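Local coordinates for heme-binding protein A / AI-2 binding protein A (Helicobacter pylori SS1, PDB 6OFQ), which binds peptides in the periplasm as the substrate-binding protein of an ABC transporter, and may also handle heme or AI-2, at residues K27-V32 and K237-K242; D190-L195 and D202-K207; K334-F339 and I350-Y355; W443-A448 and A463-L468. All coordinates share one frame; numbering follows the deposited sequence.

Interaction 1: residues K27-V32 and K237-K242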
loop_
_atom_site.group_PDB
_atom_site.type_symbol
_atom_site.label_atom_id
_atom_site.label_comp_id
_atom_site.label_asym_id
_atom_site.label_seq_id
_atom_site.Cartn_x
_atom_site.Cartn_y
_atom_site.Cartn_z
ATOM N N LYS A 27 -27.893 -15.790 10.014
ATOM C CA LYS A 27 -28.557 -14.790 9.203
ATOM C C LYS A 27 -27.572 -13.914 8.408
ATOM O O LYS A 27 -27.983 -13.229 7.467
ATOM C CB LYS A 27 -29.434 -13.895 10.078
ATOM C CG LYS A 27 -30.564 -14.614 10.809
ATOM C CD LYS A 27 -31.695 -13.632 11.120
ATOM C CE LYS A 27 -32.403 -13.887 12.444
ATOM N NZ LYS A 27 -33.582 -12.979 12.536
ATOM N N ARG A 28 -26.298 -13.886 8.817
ATOM C CA ARG A 28 -25.291 -13.110 8.106
ATOM C C ARG A 28 -24.955 -13.682 6.749
ATOM O O ARG A 28 -24.500 -12.929 5.882
ATOM C CB ARG A 28 -24.035 -12.950 8.947
ATOM C CG ARG A 28 -24.281 -12.106 10.185
ATOM C CD ARG A 28 -23.004 -11.956 10.969
ATOM N NE ARG A 28 -23.148 -11.065 12.109
ATOM C CZ ARG A 28 -22.138 -10.580 12.818
ATOM N NH1 ARG A 28 -20.893 -10.924 12.576
ATOM N NH2 ARG A 28 -22.425 -9.775 13.830
ATOM N N PHE A 29 -25.092 -14.983 6.524
ATOM C CA PHE A 29 -24.603 -15.588 5.311
ATOM C C PHE A 29 -25.439 -15.335 4.071
ATOM O O PHE A 29 -26.679 -15.206 4.184
ATOM C CB PHE A 29 -24.474 -17.108 5.490
ATOM C CG PHE A 29 -23.319 -17.508 6.367
ATOM C CD1 PHE A 29 -23.497 -17.604 7.727
ATOM C CD2 PHE A 29 -22.074 -17.739 5.833
ATOM C CE1 PHE A 29 -22.425 -17.905 8.536
ATOM C CE2 PHE A 29 -20.985 -18.065 6.626
ATOM C CZ PHE A 29 -21.200 -18.168 7.978
ATOM N N GLY A 30 -24.729 -15.128 2.967
ATOM C CA GLY A 30 -25.377 -15.060 1.664
ATOM C C GLY A 30 -25.313 -13.650 1.077
ATOM O O GLY A 30 -25.581 -12.644 1.781
ATOM N N GLY A 31 -25.073 -13.623 -0.219
ATOM C CA GLY A 31 -25.296 -12.416 -1.010
ATOM C C GLY A 31 -24.141 -12.001 -1.857
ATOM O O GLY A 31 -23.053 -12.615 -1.825
ATOM N N VAL A 32 -24.411 -10.989 -2.677
ATOM C CA VAL A 32 -23.453 -10.406 -3.590
ATOM C C VAL A 32 -23.135 -8.984 -3.139
ATOM O O VAL A 32 -24.016 -8.142 -2.980
ATOM C CB VAL A 32 -23.931 -10.410 -5.050
ATOM C CG1 VAL A 32 -22.920 -9.817 -6.017
ATOM C CG2 VAL A 32 -24.529 -11.734 -5.472
ATOM N N LYS A 237 -15.603 -19.272 7.428
ATOM C CA LYS A 237 -16.045 -19.086 6.044
ATOM C C LYS A 237 -16.548 -17.644 5.798
ATOM O O LYS A 237 -17.157 -17.050 6.697
ATOM C CB LYS A 237 -17.097 -20.142 5.666
ATOM C CG LYS A 237 -16.713 -21.595 5.916
ATOM C CD LYS A 237 -15.584 -22.024 5.023
ATOM C CE LYS A 237 -15.184 -23.478 5.300
ATOM N NZ LYS A 237 -14.317 -23.423 6.507
ATOM N N ALA A 238 -16.242 -17.128 4.616
ATOM C CA ALA A 238 -16.773 -15.823 4.264
ATOM C C ALA A 238 -18.291 -15.832 4.334
ATOM O O ALA A 238 -18.962 -16.841 4.012
ATOM C CB ALA A 238 -16.339 -15.461 2.856
ATOM N N TYR A 239 -18.878 -14.668 4.599
ATOM C CA TYR A 239 -20.323 -14.562 4.556
ATOM C C TYR A 239 -20.905 -14.453 3.175
ATOM O O TYR A 239 -21.953 -15.036 2.845
ATOM C CB TYR A 239 -20.851 -13.416 5.386
ATOM C CG TYR A 239 -20.515 -13.415 6.863
ATOM C CD1 TYR A 239 -21.018 -14.397 7.721
ATOM C CD2 TYR A 239 -19.796 -12.383 7.432
ATOM C CE1 TYR A 239 -20.704 -14.403 9.068
ATOM C CE2 TYR A 239 -19.534 -12.348 8.767
ATOM C CZ TYR A 239 -20.018 -13.337 9.606
ATOM O OH TYR A 239 -19.818 -13.295 10.982
ATOM N N LEU A 240 -20.251 -13.643 2.348
ATOM C CA LEU A 240 -20.736 -13.361 1.015
ATOM C C LEU A 240 -20.489 -14.492 0.044
ATOM O O LEU A 240 -19.440 -15.169 0.079
ATOM C CB LEU A 240 -20.029 -12.100 0.487
ATOM C CG LEU A 240 -20.429 -10.824 1.211
ATOM C CD1 LEU A 240 -19.373 -9.747 1.008
ATOM C CD2 LEU A 240 -21.804 -10.302 0.772
ATOM N N ASP A 241 -21.363 -14.689 -0.936
ATOM C CA ASP A 241 -21.151 -15.660 -1.984
ATOM C C ASP A 241 -20.249 -15.136 -3.099
ATOM O O ASP A 241 -19.618 -15.914 -3.792
ATOM C CB ASP A 241 -22.503 -16.045 -2.658
ATOM C CG ASP A 241 -23.455 -16.675 -1.675
ATOM O OD1 ASP A 241 -22.998 -17.559 -0.929
ATOM O OD2 ASP A 241 -24.587 -16.138 -1.491
ATOM N N LYS A 242 -20.312 -13.844 -3.339
ATOM C CA LYS A 242 -19.679 -13.250 -4.493
ATOM C C LYS A 242 -19.322 -11.792 -4.183
ATOM O O LYS A 242 -20.074 -11.095 -3.531
ATOM C CB LYS A 242 -20.639 -13.374 -5.701
ATOM C CG LYS A 242 -20.227 -12.718 -6.984
ATOM C CD LYS A 242 -21.256 -13.203 -8.032
ATOM C CE LYS A 242 -21.353 -12.323 -9.240
ATOM N NZ LYS A 242 -22.377 -12.944 -10.149
#

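Interaction 2: residues D190-L195 and D202-K207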
loop_
_atom_site.group_PDB
_atom_site.type_symbol
_atom_site.label_atom_id
_atom_site.label_comp_id
_atom_site.label_asym_id
_atom_site.label_seq_id
_atom_site.Cartn_x
_atom_site.Cartn_y
_atom_site.Cartn_z
ATOM N N ASP A 190 2.805 -26.100 -7.444
ATOM C CA ASP A 190 2.204 -27.056 -8.418
ATOM C C ASP A 190 1.623 -26.312 -9.616
ATOM O O ASP A 190 1.883 -26.649 -10.799
ATOM C CB ASP A 190 1.215 -28.006 -7.748
ATOM C CG ASP A 190 1.882 -28.956 -6.770
ATOM O OD1 ASP A 190 2.898 -29.580 -7.123
ATOM O OD2 ASP A 190 1.566 -28.938 -5.571
ATOM N N TYR A 191 0.847 -25.248 -9.335
ATOM C CA TYR A 191 0.274 -24.447 -10.417
ATOM C C TYR A 191 1.351 -23.775 -11.276
ATOM O O TYR A 191 1.351 -23.774 -12.516
ATOM C CB TYR A 191 -0.743 -23.433 -9.863
ATOM C CG TYR A 191 -1.368 -22.513 -10.901
ATOM C CD1 TYR A 191 -2.067 -23.042 -11.975
ATOM C CD2 TYR A 191 -1.362 -21.128 -10.775
ATOM C CE1 TYR A 191 -2.686 -22.264 -12.908
ATOM C CE2 TYR A 191 -2.034 -20.323 -11.665
ATOM C CZ TYR A 191 -2.693 -20.887 -12.739
ATOM O OH TYR A 191 -3.345 -20.091 -13.664
ATOM N N ALA A 192 2.360 -23.174 -10.637
ATOM C CA ALA A 192 3.485 -22.588 -11.337
ATOM C C ALA A 192 4.225 -23.611 -12.231
ATOM O O ALA A 192 4.547 -23.233 -13.347
ATOM C CB ALA A 192 4.480 -22.013 -10.306
ATOM N N ASP A 193 4.415 -24.817 -11.699
ATOM C CA ASP A 193 5.111 -25.844 -12.494
ATOM C C ASP A 193 4.246 -26.208 -13.717
ATOM O O ASP A 193 4.788 -26.349 -14.824
ATOM C CB ASP A 193 5.362 -27.080 -11.652
ATOM C CG ASP A 193 6.468 -26.920 -10.643
ATOM O OD1 ASP A 193 7.269 -25.965 -10.825
ATOM O OD2 ASP A 193 6.438 -27.858 -9.827
ATOM N N TYR A 194 2.943 -26.367 -13.490
ATOM C CA TYR A 194 1.960 -26.671 -14.581
ATOM C C TYR A 194 2.029 -25.641 -15.667
ATOM O O TYR A 194 2.105 -25.898 -16.866
ATOM C CB TYR A 194 0.570 -26.825 -14.060
ATOM C CG TYR A 194 -0.570 -26.663 -15.027
ATOM C CD1 TYR A 194 -1.144 -27.795 -15.619
ATOM C CD2 TYR A 194 -1.221 -25.446 -15.128
ATOM C CE1 TYR A 194 -2.204 -27.666 -16.503
ATOM C CE2 TYR A 194 -2.301 -25.317 -15.990
ATOM C CZ TYR A 194 -2.779 -26.416 -16.682
ATOM O OH TYR A 194 -3.843 -26.262 -17.558
ATOM N N LEU A 195 1.981 -24.351 -15.330
ATOM C CA LEU A 195 2.122 -23.249 -16.317
ATOM C C LEU A 195 3.460 -23.196 -17.046
ATOM O O LEU A 195 3.579 -22.903 -18.226
ATOM C CB LEU A 195 1.871 -21.848 -15.694
ATOM C CG LEU A 195 0.508 -21.619 -15.090
ATOM C CD1 LEU A 195 0.514 -20.245 -14.413
ATOM C CD2 LEU A 195 -0.566 -21.661 -16.142
ATOM N N ASP A 202 3.349 -16.411 -17.721
ATOM C CA ASP A 202 2.721 -15.141 -17.406
ATOM C C ASP A 202 1.325 -15.254 -16.834
ATOM O O ASP A 202 0.830 -14.296 -16.200
ATOM C CB ASP A 202 2.729 -14.231 -18.627
ATOM C CG ASP A 202 4.112 -13.691 -18.937
ATOM O OD1 ASP A 202 4.950 -13.473 -18.031
ATOM O OD2 ASP A 202 4.321 -13.370 -20.137
ATOM N N GLU A 203 0.662 -16.376 -17.030
ATOM C CA GLU A 203 -0.648 -16.558 -16.490
ATOM C C GLU A 203 -0.686 -16.668 -14.949
ATOM O O GLU A 203 -1.742 -16.543 -14.314
ATOM C CB GLU A 203 -1.394 -17.748 -17.078
ATOM C CG GLU A 203 -1.814 -17.503 -18.531
ATOM C CD GLU A 203 -2.793 -18.538 -19.058
ATOM O OE1 GLU A 203 -3.001 -18.406 -20.282
ATOM O OE2 GLU A 203 -3.283 -19.468 -18.373
ATOM N N LEU A 204 0.484 -16.893 -14.341
ATOM C CA LEU A 204 0.557 -16.926 -12.862
ATOM C C LEU A 204 0.093 -15.583 -12.294
ATOM O O LEU A 204 -0.434 -15.568 -11.170
ATOM C CB LEU A 204 1.989 -17.231 -12.423
ATOM C CG LEU A 204 2.198 -17.553 -10.907
ATOM C CD1 LEU A 204 1.417 -18.797 -10.510
ATOM C CD2 LEU A 204 3.706 -17.637 -10.646
ATOM N N ALA A 205 0.313 -14.543 -13.078
ATOM C CA ALA A 205 -0.066 -13.169 -12.647
ATOM C C ALA A 205 -1.354 -12.673 -13.276
ATOM O O ALA A 205 -1.727 -11.496 -13.087
ATOM C CB ALA A 205 1.030 -12.231 -13.021
ATOM N N LYS A 206 -2.098 -13.577 -13.925
ATOM C CA LYS A 206 -3.376 -13.248 -14.583
ATOM C C LYS A 206 -4.554 -14.099 -14.147
ATOM O O LYS A 206 -5.693 -13.588 -14.032
ATOM C CB LYS A 206 -3.261 -13.410 -16.106
ATOM C CG LYS A 206 -2.283 -12.401 -16.686
ATOM C CD LYS A 206 -2.161 -12.503 -18.207
ATOM C CE LYS A 206 -1.398 -11.293 -18.742
ATOM N NZ LYS A 206 0.038 -11.589 -19.024
ATOM N N LYS A 207 -4.251 -15.352 -13.833
ATOM C CA LYS A 207 -5.282 -16.329 -13.496
ATOM C C LYS A 207 -4.810 -16.988 -12.196
ATOM O O LYS A 207 -4.109 -17.999 -12.214
ATOM C CB LYS A 207 -5.458 -17.322 -14.665
ATOM C CG LYS A 207 -6.114 -16.676 -15.879
ATOM C CD LYS A 207 -6.125 -17.650 -17.048
ATOM C CE LYS A 207 -6.666 -16.894 -18.256
ATOM N NZ LYS A 207 -6.531 -17.597 -19.574
HETATM O O HOH W 1 -4.137 -20.577 -16.401
#

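Interaction 3: residues K334-F339 and I350-Y355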
loop_
_atom_site.group_PDB
_atom_site.type_symbol
_atom_site.label_atom_id
_atom_site.label_comp_id
_atom_site.label_asym_id
_atom_site.label_seq_id
_atom_site.Cartn_x
_atom_site.Cartn_y
_atom_site.Cartn_z
ATOM N N LYS A 334 -3.232 18.014 8.777
ATOM C CA LYS A 334 -2.002 18.496 8.175
ATOM C C LYS A 334 -0.861 17.509 8.423
ATOM O O LYS A 334 -0.644 17.087 9.569
ATOM C CB LYS A 334 -1.658 19.854 8.791
ATOM C CG LYS A 334 -0.320 20.444 8.375
ATOM C CD LYS A 334 -0.073 21.904 8.755
ATOM C CE LYS A 334 -0.876 22.469 9.898
ATOM N NZ LYS A 334 -0.738 23.949 9.850
ATOM N N MET A 335 -0.146 17.142 7.356
ATOM C CA MET A 335 0.987 16.241 7.491
ATOM C C MET A 335 2.223 17.015 7.961
ATOM O O MET A 335 2.509 18.139 7.512
ATOM C CB MET A 335 1.215 15.535 6.165
ATOM C CG MET A 335 2.358 14.532 6.137
ATOM S SD MET A 335 2.435 13.777 4.493
ATOM C CE MET A 335 3.862 12.708 4.667
ATOM N N VAL A 336 2.940 16.388 8.907
ATOM C CA VAL A 336 4.184 16.904 9.462
ATOM C C VAL A 336 5.296 15.881 9.229
ATOM O O VAL A 336 6.258 16.191 8.541
ATOM C CB VAL A 336 4.020 17.199 10.957
ATOM C CG1 VAL A 336 5.319 17.767 11.498
ATOM C CG2 VAL A 336 2.895 18.239 11.147
ATOM N N ASN A 337 5.195 14.677 9.757
ATOM C CA ASN A 337 6.165 13.583 9.572
ATOM C C ASN A 337 5.748 12.661 8.442
ATOM O O ASN A 337 4.600 12.678 7.960
ATOM C CB ASN A 337 6.327 12.789 10.880
ATOM C CG ASN A 337 6.752 13.694 12.038
ATOM O OD1 ASN A 337 7.806 14.342 11.900
ATOM N ND2 ASN A 337 5.922 13.810 13.084
ATOM N N PRO A 338 6.637 11.756 8.010
ATOM C CA PRO A 338 6.292 10.910 6.852
ATOM C C PRO A 338 5.181 9.915 7.068
ATOM O O PRO A 338 4.660 9.412 6.088
ATOM C CB PRO A 338 7.568 10.177 6.511
ATOM C CG PRO A 338 8.635 11.095 7.054
ATOM C CD PRO A 338 8.079 11.674 8.330
ATOM N N PHE A 339 4.804 9.636 8.304
ATOM C CA PHE A 339 3.757 8.671 8.653
ATOM C C PHE A 339 2.766 9.314 9.623
ATOM O O PHE A 339 3.119 10.268 10.313
ATOM C CB PHE A 339 4.364 7.375 9.180
ATOM C CG PHE A 339 5.135 7.546 10.447
ATOM C CD1 PHE A 339 6.496 7.749 10.452
ATOM C CD2 PHE A 339 4.533 7.321 11.672
ATOM C CE1 PHE A 339 7.186 7.863 11.657
ATOM C CE2 PHE A 339 5.199 7.444 12.868
ATOM C CZ PHE A 339 6.541 7.658 12.883
ATOM N N ILE A 350 8.131 18.085 16.285
ATOM C CA ILE A 350 8.492 18.804 15.080
ATOM C C ILE A 350 7.361 19.767 14.698
ATOM O O ILE A 350 6.180 19.414 14.733
ATOM C CB ILE A 350 8.737 17.779 13.975
ATOM C CG1 ILE A 350 10.008 16.997 14.333
ATOM C CG2 ILE A 350 8.921 18.402 12.595
ATOM C CD1 ILE A 350 10.357 15.885 13.417
ATOM N N LYS A 351 7.781 20.938 14.253
ATOM C CA LYS A 351 6.793 21.929 13.838
ATOM C C LYS A 351 6.734 21.917 12.314
ATOM O O LYS A 351 7.790 21.927 11.659
ATOM C CB LYS A 351 7.210 23.311 14.312
ATOM C CG LYS A 351 7.218 23.464 15.816
ATOM C CD LYS A 351 7.329 24.953 16.164
ATOM C CE LYS A 351 8.495 25.211 17.099
ATOM N NZ LYS A 351 8.194 24.632 18.437
ATOM N N PRO A 352 5.513 21.922 11.769
ATOM C CA PRO A 352 5.423 21.940 10.309
ATOM C C PRO A 352 6.061 23.219 9.759
ATOM O O PRO A 352 6.071 24.240 10.448
ATOM C CB PRO A 352 3.924 21.891 10.028
ATOM C CG PRO A 352 3.350 22.484 11.261
ATOM C CD PRO A 352 4.172 21.998 12.386
ATOM N N TYR A 353 6.438 23.213 8.493
ATOM C CA TYR A 353 7.025 24.430 7.943
ATOM C C TYR A 353 5.883 25.418 7.701
ATOM O O TYR A 353 4.860 25.073 7.139
ATOM C CB TYR A 353 7.782 24.183 6.643
ATOM C CG TYR A 353 9.147 23.539 6.871
ATOM C CD1 TYR A 353 10.168 24.204 7.554
ATOM C CD2 TYR A 353 9.394 22.305 6.376
ATOM C CE1 TYR A 353 11.417 23.616 7.700
ATOM C CE2 TYR A 353 10.603 21.652 6.570
ATOM C CZ TYR A 353 11.628 22.335 7.231
ATOM O OH TYR A 353 12.902 21.845 7.480
ATOM N N GLU A 354 6.138 26.655 8.062
ATOM C CA GLU A 354 5.109 27.694 8.041
ATOM C C GLU A 354 4.857 28.221 6.639
ATOM O O GLU A 354 5.804 28.383 5.882
ATOM C CB GLU A 354 5.641 28.882 8.831
ATOM C CG GLU A 354 5.693 28.670 10.337
ATOM C CD GLU A 354 5.869 29.994 11.067
ATOM O OE1 GLU A 354 6.090 29.909 12.301
ATOM O OE2 GLU A 354 5.732 31.076 10.427
ATOM N N TYR A 355 3.593 28.533 6.318
ATOM C CA TYR A 355 3.256 29.139 5.048
ATOM C C TYR A 355 3.767 30.560 5.142
ATOM O O TYR A 355 3.311 31.317 6.024
ATOM C CB TYR A 355 1.747 29.123 4.845
ATOM C CG TYR A 355 1.343 29.880 3.635
ATOM C CD1 TYR A 355 1.779 29.471 2.373
ATOM C CD2 TYR A 355 0.523 31.005 3.716
ATOM C CE1 TYR A 355 1.415 30.106 1.226
ATOM C CE2 TYR A 355 0.145 31.663 2.559
ATOM C CZ TYR A 355 0.615 31.236 1.334
ATOM O OH TYR A 355 0.305 31.852 0.125
#

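Interaction 4: residues W443-A448 and A463-L468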
loop_
_atom_site.group_PDB
_atom_site.type_symbol
_atom_site.label_atom_id
_atom_site.label_comp_id
_atom_site.label_asym_id
_atom_site.label_seq_id
_atom_site.Cartn_x
_atom_site.Cartn_y
_atom_site.Cartn_z
ATOM N N TRP A 443 11.796 5.895 2.132
ATOM C CA TRP A 443 12.730 7.002 2.309
ATOM C C TRP A 443 14.203 6.660 2.527
ATOM O O TRP A 443 15.041 7.528 2.763
ATOM C CB TRP A 443 12.255 7.958 3.432
ATOM C CG TRP A 443 10.846 8.544 3.210
ATOM C CD1 TRP A 443 9.670 8.092 3.722
ATOM C CD2 TRP A 443 10.527 9.636 2.338
ATOM N NE1 TRP A 443 8.616 8.829 3.226
ATOM C CE2 TRP A 443 9.129 9.776 2.352
ATOM C CE3 TRP A 443 11.297 10.494 1.549
ATOM C CZ2 TRP A 443 8.506 10.779 1.634
ATOM C CZ3 TRP A 443 10.631 11.490 0.832
ATOM C CH2 TRP A 443 9.268 11.615 0.885
ATOM N N SER A 444 14.513 5.363 2.505
ATOM C CA SER A 444 15.890 4.920 2.769
ATOM C C SER A 444 16.760 4.895 1.505
ATOM O O SER A 444 16.252 4.782 0.364
ATOM C CB SER A 444 15.944 3.544 3.434
ATOM O OG SER A 444 15.461 2.564 2.567
ATOM N N LYS A 445 18.074 4.831 1.719
ATOM C CA LYS A 445 18.957 4.534 0.601
ATOM C C LYS A 445 18.687 3.202 -0.034
ATOM O O LYS A 445 18.732 3.105 -1.267
ATOM C CB LYS A 445 20.406 4.649 1.019
ATOM C CG LYS A 445 20.797 6.096 1.182
ATOM C CD LYS A 445 22.183 6.256 1.787
ATOM C CE LYS A 445 23.168 5.695 0.752
ATOM N NZ LYS A 445 24.540 6.257 0.864
ATOM N N GLN A 446 18.418 2.198 0.781
ATOM C CA GLN A 446 18.087 0.894 0.251
ATOM C C GLN A 446 16.922 1.019 -0.712
ATOM O O GLN A 446 16.951 0.529 -1.841
ATOM C CB GLN A 446 17.776 -0.080 1.392
ATOM C CG GLN A 446 17.168 -1.379 0.874
ATOM C CD GLN A 446 18.116 -2.180 -0.017
ATOM O OE1 GLN A 446 19.298 -2.327 0.311
ATOM N NE2 GLN A 446 17.632 -2.753 -1.091
ATOM N N ALA A 447 15.869 1.736 -0.314
ATOM C CA ALA A 447 14.671 1.844 -1.154
ATOM C C ALA A 447 14.997 2.587 -2.453
ATOM O O ALA A 447 14.486 2.214 -3.515
ATOM C CB ALA A 447 13.522 2.531 -0.429
ATOM N N ALA A 448 15.799 3.627 -2.372
ATOM C CA ALA A 448 16.238 4.387 -3.552
ATOM C C ALA A 448 17.085 3.575 -4.511
ATOM O O ALA A 448 17.122 3.908 -5.734
ATOM C CB ALA A 448 16.980 5.640 -3.152
ATOM N N ALA A 463 22.833 9.550 7.259
ATOM C CA ALA A 463 22.502 9.780 8.645
ATOM C C ALA A 463 21.075 9.286 8.964
ATOM O O ALA A 463 20.781 8.651 9.991
ATOM C CB ALA A 463 22.704 11.264 8.971
ATOM N N PHE A 464 20.135 9.526 8.040
ATOM C CA PHE A 464 18.738 9.144 8.221
ATOM C C PHE A 464 18.693 7.627 8.121
ATOM O O PHE A 464 18.108 6.939 9.006
ATOM C CB PHE A 464 17.904 9.760 7.117
ATOM C CG PHE A 464 16.478 9.334 7.057
ATOM C CD1 PHE A 464 15.566 9.923 7.925
ATOM C CD2 PHE A 464 16.055 8.415 6.125
ATOM C CE1 PHE A 464 14.248 9.553 7.868
ATOM C CE2 PHE A 464 14.727 8.101 5.996
ATOM C CZ PHE A 464 13.847 8.659 6.897
ATOM N N SER A 465 19.270 7.065 7.064
ATOM C CA SER A 465 19.178 5.638 6.825
ATOM C C SER A 465 19.872 4.782 7.894
ATOM O O SER A 465 19.260 3.809 8.365
ATOM C CB SER A 465 19.708 5.285 5.454
ATOM O OG SER A 465 18.945 5.853 4.390
ATOM N N ASP A 466 20.938 5.333 8.455
ATOM C CA ASP A 466 21.671 4.591 9.489
ATOM C C ASP A 466 20.831 4.498 10.747
ATOM O O ASP A 466 20.833 3.472 11.473
ATOM C CB ASP A 466 23.005 5.231 9.816
ATOM C CG ASP A 466 24.088 5.019 8.730
ATOM O OD1 ASP A 466 23.870 4.202 7.826
ATOM O OD2 ASP A 466 25.092 5.779 8.831
ATOM N N LEU A 467 20.061 5.547 11.076
ATOM C CA LEU A 467 19.183 5.456 12.234
ATOM C C LEU A 467 18.094 4.445 12.026
ATOM O O LEU A 467 17.730 3.713 12.976
ATOM C CB LEU A 467 18.517 6.807 12.522
ATOM C CG LEU A 467 19.420 7.871 13.156
ATOM C CD1 LEU A 467 18.849 9.278 13.038
ATOM C CD2 LEU A 467 19.670 7.586 14.600
ATOM N N LEU A 468 17.546 4.381 10.827
ATOM C CA LEU A 468 16.527 3.375 10.520
ATOM C C LEU A 468 17.054 1.951 10.630
ATOM O O LEU A 468 16.338 1.076 11.107
ATOM C CB LEU A 468 15.932 3.542 9.125
ATOM C CG LEU A 468 15.367 4.946 8.800
ATOM C CD1 LEU A 468 14.657 4.908 7.435
ATOM C CD2 LEU A 468 14.423 5.435 9.866
HETATM O O HOH W 2 17.772 8.062 2.483
#

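Interaction 1: residues K27-V32 and K237-K242
Arg28 meets Tyr239 where the chain enters the mixed five-stranded sheet of this type II periplasmic binding protein: segments 27-32 and 237-242 run together into the adjacent parallel strands 32-37 and 242-247. The CB of Arg28 sits over one face of the Tyr239 ring in a CH-pi contact, 3.9 Å from the ring centroid. With the chain extended from CG to NE, the guanidinium reaches past the ring, and Arg28 NH1 donates to Tyr239 OH at 3.1 Å, close to the guanidinium plane; the hydroxyl is also bonded to Glu25. Phe29 follows with an edge-to-face pair: the Tyr239 edge points at the face of the Phe29 ring, the planes are 71° apart, and Tyr239 CD1 lies over the ring centre. From Gly30 the contact turns to backbone. Gly30 N donates to Tyr239 O at 2.8 Å, nearly straight at 168°. Gly31 N donates to Asp241 OD2 at 2.9 Å, from above the carboxylate plane. Gly31 O receives Asp241 N at 2.8 Å, so one glycine is held by a carboxylate and an amide, with a second, weak amide bond from Lys242 N. Val32 opens the parallel bridge with Lys242, and the two side chains lie alongside on the same face of the sheet. In the backbone, Val32 CA makes a CA-H...O contact of 3.4 Å with Lys242 O.

Interaction 2: residues D190-L195 and D202-K207
Tyr191 and Leu195, one turn apart on helix 189-197, make most of the apolar contact with Leu204. Leu204 brings CD1 to within 3.6 Å of Tyr191 CD2, approaching the ring obliquely while the two side chains slide past each other in opposite directions. The same methyl also reaches Ala192. Leu195 presses CD1 on the backbone of the 202-204 turn, 3.4 Å from Leu204 N, and rests its CD2 beside Glu203 CB. This is a helix followed by a tight return into a short 3-10 segment, which folds back against the face the chain has just left. Phe121 of helix 116-127 touches both Ala192 and Leu204.

The direct polar link is a single hydrogen bond. With CG anti to the backbone N (chi1 178°), Tyr191 extends towards the turn, and its hydroxyl donates to Lys207 O at 2.7 Å, in the carbonyl plane and on a lone pair. Backbone bonds shape the acceptor's turn, since Glu203 O takes both Lys206 N and Lys207 N.

A water donates to Tyr191 OH at 2.9 Å; its approach to Glu203 OE2 is too short to be trusted, so a bridge there is doubtful.

Interaction 3: residues K334-F339 and I350-Y355
Val336 faces Ile350 and Pro352 with its two methyls divided between them by a chi1 of -179°, which sets CG1 beside its own carbonyl carbon and CG2 beside its backbone N. Val336 CG1 lies 3.8 Å from Ile350 CG2 and 3.7 Å from Ile350 O. Turned to the proline ring, Val336 CG2 meets Pro352 CB at 4.0 Å. In Ile350 a chi1 of -68° places CG1 beside the backbone N, and the extended second torsion carries Ile350 CD1 on to the amide of Asn337, where Asn337 OD1 stands 3.3 Å from it. Val336 and Ile350 slide past each other in opposite directions, whereas Val336 runs obliquely across Pro352. The same proline CB is also met by the aliphatic part of Lys334, which lies at about a right angle to the ring, with Lys334 CD 4.2 Å from Pro352 CB.

These two segments are the outgoing and returning limbs of the long loop between strand 332-334 and helix 357-366. The loop is fastened from outside as well: the hydroxyl of Tyr502 is bonded to Val336 N and Asn337 O, while Gln488 and His492 of helix 477-494 pack on Ile350.

The limbs touch each other through van der Waals packing. Polar ends at the seam find their main partners elsewhere, Lys334 NZ in a salt bridge with Asp321 and Asn337 ND2 on Asn347 O, so the spacing of the limbs probably depends on methyl and proline packing rather than on directional bonds between them.

Interaction 4: residues W443-A448 and A463-L468
Lys445 N donates to Ser465 OG across 3.0 Å at 162°, the one direct hydrogen bond between segments 443-448 and 463-468. The contact sets the end-to-end helices 436-443 and 445-449 against helix 462-473. Next to the bond, Phe464 brings CE2 to 3.6 Å from Trp443 CB and to 3.3 Å from Trp443 O, while Ser444 N lies near the plane of the ring at its edge. A water fills in between, donating to Trp443 O at 2.8 Å and to Ser465 OG at 3.1 Å.

Further out, Ser444 stands at the junction of the two helices and N-caps the second. Its chi1 of 66° sets OG between the backbone N and the carbonyl carbon, from where Ser444 OG accepts Ala447 N at 3.0 Å; the same hydroxyl is bonded to Tyr440 O. Ser465 OG in turn is held by Ser461 O, one turn back in the chain, and the Lys445 ammonium forms a salt bridge with Asp462.

Ser465 OG thus accepts from an amide and a water while giving its own proton to a carbonyl. An N-H in the first turn has no carbonyl of its own helix to bond, and the neighbouring helix's serine meets that need for Lys445.

Overall arrangement
From the N terminus, the chain passes first through 27-32, whose partner 237-242 lies some 200 residues on; interaction 1 thereby closes a very large loop and joins strand 32-37 to strand 242-247. Interaction 2 falls within that loop and closes a tight return after helix 189-197, yet its nearest atoms remain about 16 Å from interaction 1. Interactions 3 and 4 then follow in series, with no crossing. Interaction 3 closes the loop ahead of helix 357-366, and interaction 4 joins the 436-449 helices to helix 462-473. These two meet where Pro338 CB packs 3.7 Å from Trp443 NE1; both lie across the chain's centre from interaction 1.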